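Local atomic coordinates of purine nucleoside phosphorylase (Anopheles gambiae, PDB entry 2P4S), a protein that catalyses the phosphorolytic cleavage of inosine, guanosine and their 2'-deoxy forms into free purine base and pentose 1-phosphate in the purine salvage pathway. Residues 260-263 against 264-267; 311-315 against 316-320. One frame throughout, in Å; residues are numbered along the deposited sequence.

Followed from the N terminus, the two contacts come in series: contact 1 is complete at Gly267 before contact 2 begins at Ile311, so they neither nest nor cross. Contact 1 closes the final helical turn, whereas contact 2 also reaches into strand 319-329. Contact 1 ends helix 253-265 and releases the chain toward strand 272-279, while contact 2 ends helix 307-315 and turns it straight into strand 319-329. Both exits are Schellman motifs with a glycine at positive phi, Gly267 and Gly317. Their centres are 26 Å apart and their nearest atoms about 12 Å, so they do not meet; strands 272-279 and 319-329, which they lead into, each pair with strand 214-221 in the mixed sheet.

Contact 1 of 2, residues 260-263 against 264-267; sequences KVIA and RQIG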
loop_
_atom_site.group_PDB
_atom_site.type_symbol
_atom_site.label_atom_id
_atom_site.label_comp_id
_atom_site.label_asym_id
_atom_site.label_seq_id
_atom_site.Cartn_x
_atom_site.Cartn_y
_atom_site.Cartn_z
ATOM N N LYS A 260 14.565 -27.716 12.022
ATOM C CA LYS A 260 13.896 -28.285 13.183
ATOM C C LYS A 260 14.725 -29.431 13.806
ATOM O O LYS A 260 14.731 -29.612 15.015
ATOM C CB LYS A 260 12.496 -28.769 12.819
ATOM C CG LYS A 260 11.512 -27.684 12.414
ATOM C CD LYS A 260 10.247 -28.281 11.768
ATOM C CE LYS A 260 9.202 -27.207 11.532
ATOM N NZ LYS A 260 7.937 -27.673 10.796
ATOM N N VAL A 261 15.409 -30.193 12.958
ATOM C CA VAL A 261 16.325 -31.247 13.381
ATOM C C VAL A 261 17.578 -30.665 14.062
ATOM O O VAL A 261 17.958 -31.130 15.158
ATOM C CB VAL A 261 16.732 -32.128 12.173
ATOM C CG1 VAL A 261 17.774 -33.166 12.599
ATOM C CG2 VAL A 261 15.481 -32.817 11.555
ATOM N N ILE A 262 18.174 -29.628 13.447
ATOM C CA ILE A 262 19.264 -28.891 14.045
ATOM C C ILE A 262 18.855 -28.269 15.381
ATOM O O ILE A 262 19.601 -28.327 16.354
ATOM C CB ILE A 262 19.785 -27.760 13.051
ATOM C CG1 ILE A 262 20.388 -28.391 11.776
ATOM C CG2 ILE A 262 20.680 -26.766 13.792
ATOM C CD1 ILE A 262 20.296 -27.507 10.493
ATOM N N ALA A 263 17.661 -27.677 15.451
ATOM C CA ALA A 263 17.209 -27.054 16.702
ATOM C C ALA A 263 17.314 -28.029 17.841
ATOM O O ALA A 263 17.804 -27.671 18.918
ATOM C CB ALA A 263 15.755 -26.523 16.593
ATOM N N ARG A 264 16.829 -29.259 17.632
ATOM C CA ARG A 264 16.941 -30.248 18.709
ATOM C C ARG A 264 18.413 -30.708 18.978
ATOM O O ARG A 264 18.799 -30.877 20.143
ATOM C CB ARG A 264 15.963 -31.442 18.517
ATOM C CG ARG A 264 15.920 -32.293 19.762
ATOM C CD ARG A 264 14.794 -33.268 19.841
ATOM N NE ARG A 264 14.992 -34.125 20.996
ATOM C CZ ARG A 264 14.548 -35.373 21.085
ATOM N NH1 ARG A 264 13.876 -35.969 20.079
ATOM N NH2 ARG A 264 14.795 -36.037 22.199
ATOM N N GLN A 265 19.222 -30.894 17.926
ATOM C CA GLN A 265 20.667 -31.210 18.100
ATOM C C GLN A 265 21.402 -30.208 18.989
ATOM O O GLN A 265 22.254 -30.602 19.770
ATOM C CB GLN A 265 21.404 -31.300 16.767
ATOM C CG GLN A 265 20.934 -32.438 15.837
ATOM C CD GLN A 265 21.494 -32.252 14.410
ATOM O OE1 GLN A 265 22.107 -31.201 14.078
ATOM N NE2 GLN A 265 21.298 -33.271 13.559
ATOM N N ILE A 266 21.059 -28.919 18.888
ATOM C CA ILE A 266 21.797 -27.885 19.618
ATOM C C ILE A 266 21.064 -27.364 20.863
ATOM O O ILE A 266 21.530 -26.451 21.552
ATOM C CB ILE A 266 22.313 -26.762 18.673
ATOM C CG1 ILE A 266 21.134 -25.949 18.091
ATOM C CG2 ILE A 266 23.189 -27.415 17.586
ATOM C CD1 ILE A 266 21.542 -24.757 17.238
ATOM N N GLY A 267 19.941 -27.986 21.175
ATOM C CA GLY A 267 19.277 -27.716 22.451
ATOM C C GLY A 267 18.341 -26.523 22.457
ATOM O O GLY A 267 18.008 -26.038 23.516
#
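The carboxamide of Gln265 lays one face over the preceding turn, across Val261 and Ile262. Beneath its nitrogen end sits a methyl group, with NE2 3.7 Å from Val261 CG1. Beneath its oxygen end lies Ile262, whose CA is 3.7 Å from OE1 and whose CG1 borders the same atom. Val261 O approaches from this side too, 3.3 Å from Gln265 CG. The oxygen end is also held from outside, since OE1 takes a hydrogen bond from Arg362 of helix 353-370.

One residue further along, Ile262 and Ile266 lie side by side and point the same way, with Ile262 CG2 4.1 Å from Ile266 CD1. CG1 of Ile266 stands between the backbone N and the carbonyl carbon (chi1 67°), which sets it 3.3 Å from Ile262 O, beside the oxygen that accepts its own backbone N-H. Ile262 also packs on Phe359 and Ile363, so this side of helix 253-265 is covered by helix 353-370.

The backbone evidence shows how the helix stops. Gln265 N donates to Val261 O over 3.1 Å with a nearly straight N-H...O angle of 167°, and Ile266 N still reaches Ile262 O at 3.0 Å. Then Gly267 adopts a positive phi of 85° as the C' residue of a Schellman motif. Its N turns back to Arg264 O at 3.3 Å, and the amide of Ile268 goes to Ala263 O.

In chemical terms, the last carbonyls of the turn are met by backbone amides even as the chain leaves helical geometry. The side-chain carboxamide of Gln265 combines two roles, covering the aliphatic groups of Val261 and Ile262 with a face while its oxygen is tied to Arg362, a pairing that probably restricts rotation of the carboxamide.

Contact 2 of 2, residues 311-315 against 316-320; sequences ITARH and CGMTC
Arg314 folds back from the last turn of its helix onto Met318 and Cys320. CB starts out directed away from residues 316-320, and CG passes 4.2 Å from Cys320 SG. Bends at chi2 (-49°) and chi3 (-77°) then carry CD and the guanidinium round to Met318 O. CD comes closer to the sulfur of Cys320, 3.7 Å from SG, and also lies 3.6 Å from Met318 O. NE skirts the same carbonyl, and NH1 makes the hydrogen bond to Met318 O at 2.7 Å. The oxygen lies near the guanidinium plane, whereas NH1 stands 35° above the carbonyl plane rather than on a lone pair.

Cys320 SG also meets Ala313 CB at 3.5 Å, so the thiol packs against both neighbouring helical residues. The backbone closes as a Schellman motif: Met318 N donates to Ala313 O at 2.9 Å and Gly317 N to Arg314 O at 3.0 Å.

Around this turn, helix 178-191 packs on Thr312, Ala313 and Cys316, and strand 195-204 lies against Ala313 and Met318 through Leu196. The connection thus delivers helix 307-315 into strand 319-329, which runs parallel to strand 195-204 in the mixed sheet.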
loop_
_atom_site.group_PDB
_atom_site.type_symbol
_atom_site.label_atom_id
_atom_site.label_comp_id
_atom_site.label_asym_id
_atom_site.label_seq_id
_atom_site.Cartn_x
_atom_site.Cartn_y
_atom_site.Cartn_z
ATOM N N ILE A 311 11.851 -12.310 -2.804
ATOM C CA ILE A 311 11.173 -12.291 -4.097
ATOM C C ILE A 311 12.178 -12.177 -5.260
ATOM O O ILE A 311 12.057 -12.841 -6.311
ATOM C CB ILE A 311 10.160 -11.120 -4.122
ATOM C CG1 ILE A 311 8.941 -11.457 -3.266
ATOM C CG2 ILE A 311 9.708 -10.766 -5.526
ATOM C CD1 ILE A 311 7.895 -10.314 -3.228
ATOM N N THR A 312 13.178 -11.326 -5.069
ATOM C CA THR A 312 14.290 -11.225 -6.031
ATOM C C THR A 312 15.058 -12.553 -6.164
ATOM O O THR A 312 15.408 -12.954 -7.251
ATOM C CB THR A 312 15.228 -10.078 -5.614
ATOM O OG1 THR A 312 14.452 -8.860 -5.510
ATOM C CG2 THR A 312 16.350 -9.913 -6.620
ATOM N N ALA A 313 15.325 -13.223 -5.049
ATOM C CA ALA A 313 16.000 -14.515 -5.056
ATOM C C ALA A 313 15.212 -15.555 -5.849
ATOM O O ALA A 313 15.765 -16.269 -6.667
ATOM C CB ALA A 313 16.226 -15.002 -3.656
ATOM N N ARG A 314 13.912 -15.618 -5.613
ATOM C CA ARG A 314 13.031 -16.594 -6.260
ATOM C C ARG A 314 12.973 -16.308 -7.731
ATOM O O ARG A 314 12.989 -17.213 -8.527
ATOM C CB ARG A 314 11.602 -16.525 -5.654
ATOM C CG ARG A 314 11.546 -17.083 -4.237
ATOM C CD ARG A 314 12.249 -18.474 -4.171
ATOM N NE ARG A 314 11.375 -19.497 -4.724
ATOM C CZ ARG A 314 11.770 -20.649 -5.265
ATOM N NH1 ARG A 314 13.074 -20.941 -5.356
ATOM N NH2 ARG A 314 10.837 -21.501 -5.736
ATOM N N HIS A 315 12.915 -15.029 -8.080
ATOM C CA HIS A 315 12.932 -14.592 -9.476
ATOM C C HIS A 315 14.108 -15.166 -10.274
ATOM O O HIS A 315 13.899 -15.625 -11.371
ATOM C CB HIS A 315 12.901 -13.052 -9.591
ATOM C CG HIS A 315 12.782 -12.556 -11.015
ATOM N ND1 HIS A 315 13.751 -11.794 -11.625
ATOM C CD2 HIS A 315 11.827 -12.761 -11.954
ATOM C CE1 HIS A 315 13.396 -11.537 -12.866
ATOM N NE2 HIS A 315 12.224 -12.101 -13.087
ATOM N N CYS A 316 15.302 -15.072 -9.711
ATOM C CA CYS A 316 16.573 -15.655 -10.173
ATOM C C CYS A 316 16.665 -17.177 -10.151
ATOM O O CYS A 316 17.696 -17.689 -10.548
ATOM C CB CYS A 316 17.683 -15.333 -9.140
ATOM S SG CYS A 316 18.139 -13.765 -9.033
ATOM N N GLY A 317 15.693 -17.863 -9.547
ATOM C CA GLY A 317 15.705 -19.328 -9.402
ATOM C C GLY A 317 16.488 -19.809 -8.194
ATOM O O GLY A 317 16.853 -20.980 -8.131
ATOM N N MET A 318 16.802 -18.927 -7.241
ATOM C CA MET A 318 17.550 -19.341 -6.010
ATOM C C MET A 318 16.669 -20.084 -4.993
ATOM O O MET A 318 15.454 -19.823 -4.919
ATOM C CB MET A 318 18.209 -18.146 -5.327
ATOM C CG MET A 318 19.289 -17.500 -6.188
ATOM S SD MET A 318 19.850 -15.910 -5.513
ATOM C CE MET A 318 20.999 -16.217 -4.170
ATOM N N THR A 319 17.276 -21.009 -4.242
ATOM C CA THR A 319 16.602 -21.667 -3.111
ATOM C C THR A 319 16.748 -20.782 -1.877
ATOM O O THR A 319 17.831 -20.271 -1.635
ATOM C CB THR A 319 17.167 -23.082 -2.849
ATOM O OG1 THR A 319 16.955 -23.853 -4.036
ATOM C CG2 THR A 319 16.454 -23.786 -1.677
ATOM N N CYS A 320 15.653 -20.600 -1.130
ATOM C CA CYS A 320 15.593 -19.658 -0.013
ATOM C C CYS A 320 15.252 -20.317 1.312
ATOM O O CYS A 320 14.376 -21.195 1.372
ATOM C CB CYS A 320 14.548 -18.570 -0.282
ATOM S SG CYS A 320 14.855 -17.561 -1.754
#